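Local atomic coordinates of Mll8374 protein (Mesorhizobium loti, PDB entry 3B5E), a protein that probably hydrolyses carboxylic esters as a serine carboxylesterase of the alpha/beta-hydrolase fold. Residues A[18-23]-A[103-108]; A[75-78]-A[82-85]; A[191-196]-A[206-211]. One frame throughout, in Å; residues are numbered along the deposited sequence.

Interaction 1: residues A[18-23]-A[103-108]; sequences FPYRLL and AKRHGL
Y20 and L22 of the edge strand 20-23 meet H106, the last residue of helix 85-106, in an alpha/beta-hydrolase fold. The tight part centres on the H106 ring. Y20 OH lies in the plane of that ring, 2.6 Å from H106 NE2, in a hydrogen bond whose donor may be either residue. The two rings meet rim to rim with their planes at 73°. L22 comes over one face of the imidazole: its CD2 stands 3.5 Å from the centroid of the H106 ring, a CH-pi contact. With L22 CG anti to the backbone N (chi1 -169°), CG is carried toward H106, and chi2 turns CD2 onto the ring. The opposite face of the H106 ring carries R105 CG, so the imidazole is clamped between two aliphatic groups. The Y20 ring itself is buried, edge-to-face with F98. The side toward solvent is looser. Here R105 is exposed, and its main polar partner is D15, through a salt bridge. A phenylalanine in place of Y20 would probably leave H106 NE2 without its in-plane mate and R105 with one anchor fewer. Behind H106 the helix ends at G107, which has positive phi, and L108 N bonds back to A103 O at 2.9 Å. The second bond to the tyrosine hydroxyl is longer: R105 NH1 reaches Y20 OH at 3.2 Å, with the oxygen 16° out of the guanidinium plane.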
# COMPACT_ATOMS: atom_id res chain seq x y z
N PHE A 18 3.03 -14.79 -0.24
CA PHE A 18 3.70 -13.79 0.60
C PHE A 18 3.49 -14.15 2.06
O PHE A 18 2.39 -14.54 2.42
CB PHE A 18 3.13 -12.37 0.34
CG PHE A 18 3.54 -11.79 -0.97
CD1 PHE A 18 3.04 -12.31 -2.16
CD2 PHE A 18 4.46 -10.75 -1.03
CE1 PHE A 18 3.44 -11.77 -3.38
CE2 PHE A 18 4.84 -10.22 -2.24
CZ PHE A 18 4.35 -10.74 -3.41
N PRO A 19 4.53 -14.02 2.90
CA PRO A 19 4.23 -14.20 4.32
C PRO A 19 3.34 -13.07 4.84
O PRO A 19 3.41 -11.95 4.34
CB PRO A 19 5.60 -14.18 5.00
CG PRO A 19 6.59 -14.22 3.91
CD PRO A 19 5.94 -13.69 2.68
N TYR A 20 2.48 -13.38 5.81
CA TYR A 20 1.57 -12.40 6.38
C TYR A 20 1.08 -12.77 7.74
O TYR A 20 1.08 -13.94 8.12
CB TYR A 20 0.38 -12.10 5.45
CG TYR A 20 -0.60 -13.23 5.34
CD1 TYR A 20 -0.29 -14.38 4.61
CD2 TYR A 20 -1.81 -13.18 6.02
CE1 TYR A 20 -1.19 -15.45 4.54
CE2 TYR A 20 -2.71 -14.22 5.97
CZ TYR A 20 -2.41 -15.36 5.24
OH TYR A 20 -3.35 -16.38 5.23
N ARG A 21 0.63 -11.75 8.48
CA ARG A 21 -0.08 -11.93 9.73
C ARG A 21 -1.50 -11.40 9.52
O ARG A 21 -1.72 -10.40 8.80
CB ARG A 21 0.59 -11.13 10.84
CG ARG A 21 1.97 -11.58 11.16
CD ARG A 21 2.56 -10.66 12.21
NE ARG A 21 3.97 -11.00 12.45
CZ ARG A 21 4.42 -11.89 13.32
NH1 ARG A 21 3.62 -12.58 14.13
NH2 ARG A 21 5.72 -12.09 13.41
N LEU A 22 -2.45 -12.05 10.20
CA LEU A 22 -3.87 -11.69 10.14
C LEU A 22 -4.31 -11.23 11.52
O LEU A 22 -4.35 -12.05 12.45
CB LEU A 22 -4.74 -12.88 9.69
CG LEU A 22 -6.21 -12.55 9.35
CD1 LEU A 22 -6.35 -11.66 8.06
CD2 LEU A 22 -7.04 -13.80 9.23
N LEU A 23 -4.62 -9.94 11.63
CA LEU A 23 -5.05 -9.33 12.89
C LEU A 23 -6.49 -8.82 12.87
O LEU A 23 -7.02 -8.42 11.85
CB LEU A 23 -4.08 -8.20 13.28
CG LEU A 23 -2.58 -8.53 13.29
CD1 LEU A 23 -1.84 -8.30 11.94
CD2 LEU A 23 -1.98 -7.64 14.35
N ALA A 103 -7.97 -13.37 0.33
CA ALA A 103 -9.40 -13.03 0.45
C ALA A 103 -10.30 -14.27 0.53
O ALA A 103 -11.24 -14.36 1.35
CB ALA A 103 -9.82 -12.11 -0.71
N LYS A 104 -10.02 -15.26 -0.32
CA LYS A 104 -10.78 -16.51 -0.31
C LYS A 104 -10.61 -17.25 1.03
O LYS A 104 -11.57 -17.76 1.63
CB LYS A 104 -10.33 -17.44 -1.47
CG LYS A 104 -10.98 -17.15 -2.81
N ARG A 105 -9.37 -17.33 1.49
CA ARG A 105 -9.05 -18.07 2.68
C ARG A 105 -9.73 -17.51 3.95
O ARG A 105 -10.17 -18.27 4.83
CB ARG A 105 -7.54 -18.12 2.87
CG ARG A 105 -7.17 -18.67 4.21
CD ARG A 105 -5.72 -18.75 4.36
NE ARG A 105 -5.17 -19.97 3.77
CZ ARG A 105 -3.89 -20.30 3.87
NH1 ARG A 105 -3.02 -19.50 4.52
NH2 ARG A 105 -3.47 -21.42 3.31
N HIS A 106 -9.79 -16.18 4.05
CA HIS A 106 -10.26 -15.52 5.27
C HIS A 106 -11.60 -14.79 5.11
O HIS A 106 -12.05 -14.09 6.01
CB HIS A 106 -9.17 -14.57 5.76
CG HIS A 106 -7.86 -15.25 6.03
ND1 HIS A 106 -7.69 -16.16 7.07
CD2 HIS A 106 -6.66 -15.16 5.42
CE1 HIS A 106 -6.43 -16.57 7.08
NE2 HIS A 106 -5.79 -15.98 6.08
N GLY A 107 -12.25 -14.98 3.97
CA GLY A 107 -13.54 -14.34 3.70
C GLY A 107 -13.44 -12.82 3.63
O GLY A 107 -14.35 -12.12 4.08
N LEU A 108 -12.35 -12.29 3.07
CA LEU A 108 -12.16 -10.86 3.00
C LEU A 108 -13.04 -10.29 1.90
O LEU A 108 -13.14 -10.84 0.82
CB LEU A 108 -10.71 -10.48 2.76
CG LEU A 108 -9.67 -11.04 3.74
CD1 LEU A 108 -8.26 -10.64 3.35
CD2 LEU A 108 -10.01 -10.65 5.20

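Interaction 2: residues A[75-78]-A[82-85]; sequences FERI and RFEQ. With EDO (1,2-ethanediol), chain N.
A two-stranded beta hairpin, 77-79 with 82-83, pairs R77 with F83 across its two strands on the protein surface. Their CA atoms are 4.2 Å apart. Two backbone bonds flank the pair: I78 N to R82 O at 2.7 Å, and E84 N to E76 O at 3.0 Å. R77 and F83 form an antiparallel non-hydrogen-bonded pair, so their side chains lie on the same face of the small sheet. The aliphatic part of R77 crosses the F83 ring at a slant, with R77 CG 3.5 Å from F83 CE1. A bend at chi3 (64°) follows, and NH1 of R77 makes a salt bridge to a bound sulfate. The hairpin is an excursion from the alpha/beta-hydrolase core that leads straight into helix 85-106, with E84 at the N-cap position. F75, just ahead of the hairpin, is buried against that helix and helix 120-131. It turns the edge of its ring to the face of F83 in an offset edge-to-face pair, planes at 87°, with F75 CE1 3.7 Å from F83 CG. I78 lays CD1 3.7 Å from F83 O. The same carbonyl oxygen accepts a bond from Q85 NE2, which also binds V147 O. The bend of Q85 at chi2 (-67°) folds its amide back to F83 O. Q85 N points at an ethanediol molecule, probably from the crystallisation liquor, and is 3.0 Å from its O2.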
# COMPACT_ATOMS: atom_id res chain seq x y z
N PHE A 75 10.16 -5.00 -4.26
CA PHE A 75 10.75 -5.24 -5.59
C PHE A 75 12.16 -4.66 -5.62
O PHE A 75 12.49 -3.80 -4.83
CB PHE A 75 9.87 -4.69 -6.73
CG PHE A 75 9.35 -3.30 -6.51
CD1 PHE A 75 10.16 -2.18 -6.73
CD2 PHE A 75 8.02 -3.09 -6.13
CE1 PHE A 75 9.68 -0.90 -6.56
CE2 PHE A 75 7.54 -1.81 -5.91
CZ PHE A 75 8.38 -0.69 -6.14
N GLU A 76 12.97 -5.14 -6.54
CA GLU A 76 14.38 -4.80 -6.55
C GLU A 76 14.60 -3.34 -6.94
O GLU A 76 13.89 -2.78 -7.79
CB GLU A 76 15.14 -5.71 -7.51
CG GLU A 76 15.03 -7.19 -7.17
CD GLU A 76 15.93 -7.65 -6.00
OE1 GLU A 76 16.59 -6.80 -5.34
OE2 GLU A 76 15.97 -8.89 -5.75
N ARG A 77 15.59 -2.74 -6.30
CA ARG A 77 16.02 -1.40 -6.63
C ARG A 77 17.36 -1.42 -7.38
O ARG A 77 18.27 -2.18 -7.04
CB ARG A 77 16.14 -0.58 -5.37
CG ARG A 77 16.45 0.86 -5.65
CD ARG A 77 16.33 1.68 -4.45
NE ARG A 77 17.32 1.29 -3.47
CZ ARG A 77 17.66 2.03 -2.43
NH1 ARG A 77 17.12 3.22 -2.22
NH2 ARG A 77 18.57 1.58 -1.59
N ILE A 78 17.48 -0.58 -8.41
CA ILE A 78 18.73 -0.42 -9.13
C ILE A 78 19.62 0.63 -8.40
O ILE A 78 20.79 0.39 -8.13
CB ILE A 78 18.50 0.02 -10.60
CG1 ILE A 78 17.68 -1.02 -11.37
CG2 ILE A 78 19.81 0.22 -11.31
CD1 ILE A 78 17.11 -0.48 -12.70
N ARG A 82 15.26 4.50 -8.86
CA ARG A 82 15.21 3.64 -10.04
C ARG A 82 15.11 2.16 -9.71
O ARG A 82 15.97 1.60 -9.04
CB ARG A 82 16.42 3.85 -10.93
CG ARG A 82 16.40 5.20 -11.62
CD ARG A 82 17.29 5.25 -12.85
NE ARG A 82 16.90 4.40 -13.99
CZ ARG A 82 17.57 3.31 -14.42
NH1 ARG A 82 18.65 2.86 -13.78
NH2 ARG A 82 17.15 2.66 -15.50
N PHE A 83 14.08 1.52 -10.25
CA PHE A 83 13.71 0.19 -9.82
C PHE A 83 13.70 -0.77 -10.99
O PHE A 83 13.49 -0.36 -12.14
CB PHE A 83 12.37 0.24 -9.10
CG PHE A 83 12.38 1.21 -7.97
CD1 PHE A 83 12.94 0.85 -6.76
CD2 PHE A 83 11.92 2.50 -8.14
CE1 PHE A 83 13.02 1.74 -5.73
CE2 PHE A 83 12.01 3.41 -7.12
CZ PHE A 83 12.54 3.02 -5.89
N GLU A 84 13.96 -2.04 -10.69
CA GLU A 84 14.01 -3.07 -11.72
C GLU A 84 12.60 -3.36 -12.20
O GLU A 84 11.76 -3.84 -11.43
CB GLU A 84 14.69 -4.34 -11.20
CG GLU A 84 16.14 -4.11 -10.82
CD GLU A 84 16.88 -5.37 -10.41
OE1 GLU A 84 16.26 -6.45 -10.42
OE2 GLU A 84 18.08 -5.26 -10.06
N GLN A 85 12.34 -3.09 -13.47
CA GLN A 85 11.00 -3.11 -13.99
C GLN A 85 10.46 -4.54 -14.03
O GLN A 85 9.32 -4.76 -13.66
CB GLN A 85 10.95 -2.42 -15.34
CG GLN A 85 11.37 -0.99 -15.30
CD GLN A 85 10.42 -0.11 -14.54
OE1 GLN A 85 9.26 0.00 -14.92
NE2 GLN A 85 10.89 0.52 -13.49
C1 EDO N . 14.96 -4.39 -16.02
O1 EDO N . 13.76 -5.09 -15.77
C2 EDO N . 14.62 -2.94 -16.29
O2 EDO N . 14.69 -2.25 -15.05

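Interaction 3: residues A[191-196]-A[206-211]; sequences DARIIP and AAIVRQ
R193, whose guanidinium turns one face to I208, holds D191 OD1 with its NE at 2.8 Å, nearly straight at 173°. Its NH2 takes D191 OD2 at 3.0 Å. The two nitrogens grip the carboxylate side-on in a salt bridge, each meeting an oxygen on its syn side. This fixes the rotation of the guanidinium. A bend at chi2 (-63°) turns the R193 chain past I208, and I208 CG2 sits over one guanidinium face, toward its rim, 4.0 Å from R193 NH1. The third nitrogen, NH1, donates to a water that also reaches Q211 in one of its two conformers. Further along the strand I195 and I208 slide past each other. I195 CG2 is only 3.3 Å from I208 CD1, tighter than usual for two carbons. The contact joins the edge strand 189-195 of the mixed sheet to helix 203-214, which packs on the sheet of this alpha/beta-hydrolase fold. I208 also touches L162 and I164 of the neighbouring strand 160-166. The contact is thus apolar at its buried end and charged at its rim. D191 probably neutralises much of the arginine charge, so that the flat face of R193 can lie against the I208 methyl at little cost.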
# COMPACT_ATOMS: atom_id res chain seq x y z
N ASP A 191 -7.00 12.22 -3.79
CA ASP A 191 -6.98 13.18 -2.73
C ASP A 191 -5.55 13.20 -2.22
O ASP A 191 -5.14 12.28 -1.56
CB ASP A 191 -7.89 12.69 -1.61
CG ASP A 191 -7.96 13.63 -0.47
OD1 ASP A 191 -7.18 14.60 -0.43
OD2 ASP A 191 -8.82 13.40 0.41
N ALA A 192 -4.80 14.25 -2.58
CA ALA A 192 -3.38 14.36 -2.23
C ALA A 192 -3.13 15.51 -1.25
O ALA A 192 -3.66 16.64 -1.42
CB ALA A 192 -2.53 14.54 -3.49
N ARG A 193 -2.40 15.17 -0.18
CA ARG A 193 -2.07 16.08 0.93
C ARG A 193 -0.57 16.25 1.03
O ARG A 193 0.20 15.34 0.69
CB ARG A 193 -2.55 15.53 2.30
CG ARG A 193 -3.95 15.04 2.32
CD ARG A 193 -4.96 16.11 2.03
NE ARG A 193 -6.30 15.56 2.02
CZ ARG A 193 -7.06 15.44 3.11
NH1 ARG A 193 -6.67 15.90 4.28
NH2 ARG A 193 -8.25 14.87 3.01
N ILE A 194 -0.16 17.43 1.49
CA ILE A 194 1.21 17.68 1.93
C ILE A 194 1.12 18.06 3.40
O ILE A 194 0.36 18.98 3.72
CB ILE A 194 1.90 18.85 1.18
CG1 ILE A 194 1.99 18.60 -0.33
CG2 ILE A 194 3.31 19.10 1.76
CD1 ILE A 194 2.26 19.89 -1.19
N ILE A 195 1.87 17.37 4.26
CA ILE A 195 1.87 17.63 5.70
C ILE A 195 3.28 18.09 6.07
O ILE A 195 4.19 17.95 5.25
CB ILE A 195 1.36 16.40 6.54
CG1 ILE A 195 2.21 15.13 6.35
CG2 ILE A 195 -0.13 16.11 6.24
CD1 ILE A 195 1.94 13.99 7.45
N PRO A 196 3.46 18.73 7.23
CA PRO A 196 4.81 19.24 7.58
C PRO A 196 5.89 18.18 7.80
O PRO A 196 7.08 18.52 7.82
CB PRO A 196 4.56 20.06 8.85
CG PRO A 196 3.06 20.38 8.80
CD PRO A 196 2.43 19.18 8.18
N ALA A 206 -2.14 8.96 10.17
CA ALA A 206 -3.31 8.21 10.65
C ALA A 206 -4.56 9.07 10.72
O ALA A 206 -5.63 8.64 10.31
CB ALA A 206 -3.04 7.65 12.00
N ALA A 207 -4.41 10.28 11.23
CA ALA A 207 -5.53 11.21 11.31
C ALA A 207 -6.14 11.48 9.93
O ALA A 207 -7.36 11.48 9.74
CB ALA A 207 -5.09 12.50 11.94
N ILE A 208 -5.28 11.72 8.95
CA ILE A 208 -5.75 11.97 7.58
C ILE A 208 -6.41 10.73 6.96
O ILE A 208 -7.48 10.85 6.36
CB ILE A 208 -4.62 12.47 6.67
CG1 ILE A 208 -4.24 13.93 7.05
CG2 ILE A 208 -5.02 12.41 5.21
CD1 ILE A 208 -2.94 14.43 6.40
N VAL A 209 -5.77 9.56 7.07
CA VAL A 209 -6.36 8.33 6.50
C VAL A 209 -7.79 8.09 7.09
O VAL A 209 -8.76 7.78 6.37
CB VAL A 209 -5.47 7.08 6.69
CG1 VAL A 209 -6.17 5.82 6.10
CG2 VAL A 209 -4.06 7.27 6.09
N ARG A 210 -7.92 8.25 8.39
CA ARG A 210 -9.20 8.15 9.07
C ARG A 210 -10.25 9.08 8.53
O ARG A 210 -11.37 8.65 8.24
CB ARG A 210 -9.05 8.47 10.54
CG ARG A 210 -9.08 7.29 11.37
CD ARG A 210 -8.62 7.64 12.74
NE ARG A 210 -9.73 8.06 13.55
CZ ARG A 210 -10.65 7.26 14.07
NH1 ARG A 210 -10.60 5.94 13.86
NH2 ARG A 210 -11.62 7.78 14.81
N GLN A 211 -9.86 10.35 8.40
CA GLN A 211 -10.69 11.43 7.84
C GLN A 211 -11.13 11.15 6.39
O GLN A 211 -12.26 11.43 5.99
CB GLN A 211 -9.92 12.78 7.93
CG GLN A 211 -9.88 13.39 9.36
CD GLN A 211 -8.65 14.31 9.70
OE1 GLN A 211 -7.75 14.57 8.88
NE2 GLN A 211 -8.64 14.79 10.95
O HOH W 1 -8.51 15.47 6.58

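How the interactions relate
Interactions 1 and 3 sit at the two outermost strands of the same mixed sheet, on opposite sides of the chain's centre, about 27 Å apart between centres. Interaction 2 lies off the sheet, about 27 Å from interaction 1 and 28 Å from interaction 3, again between centres. Interactions 1 and 2 share helix 85-106: residues 82-85 lead into its start, and residues 103-108 close its end. Their nearest atoms are still about 8 Å apart. Interaction 2 comes near the probable active site. F83 lies close to the putative Ser-His-Asp triad and F75 close to the putative nucleophile elbow, both without touching.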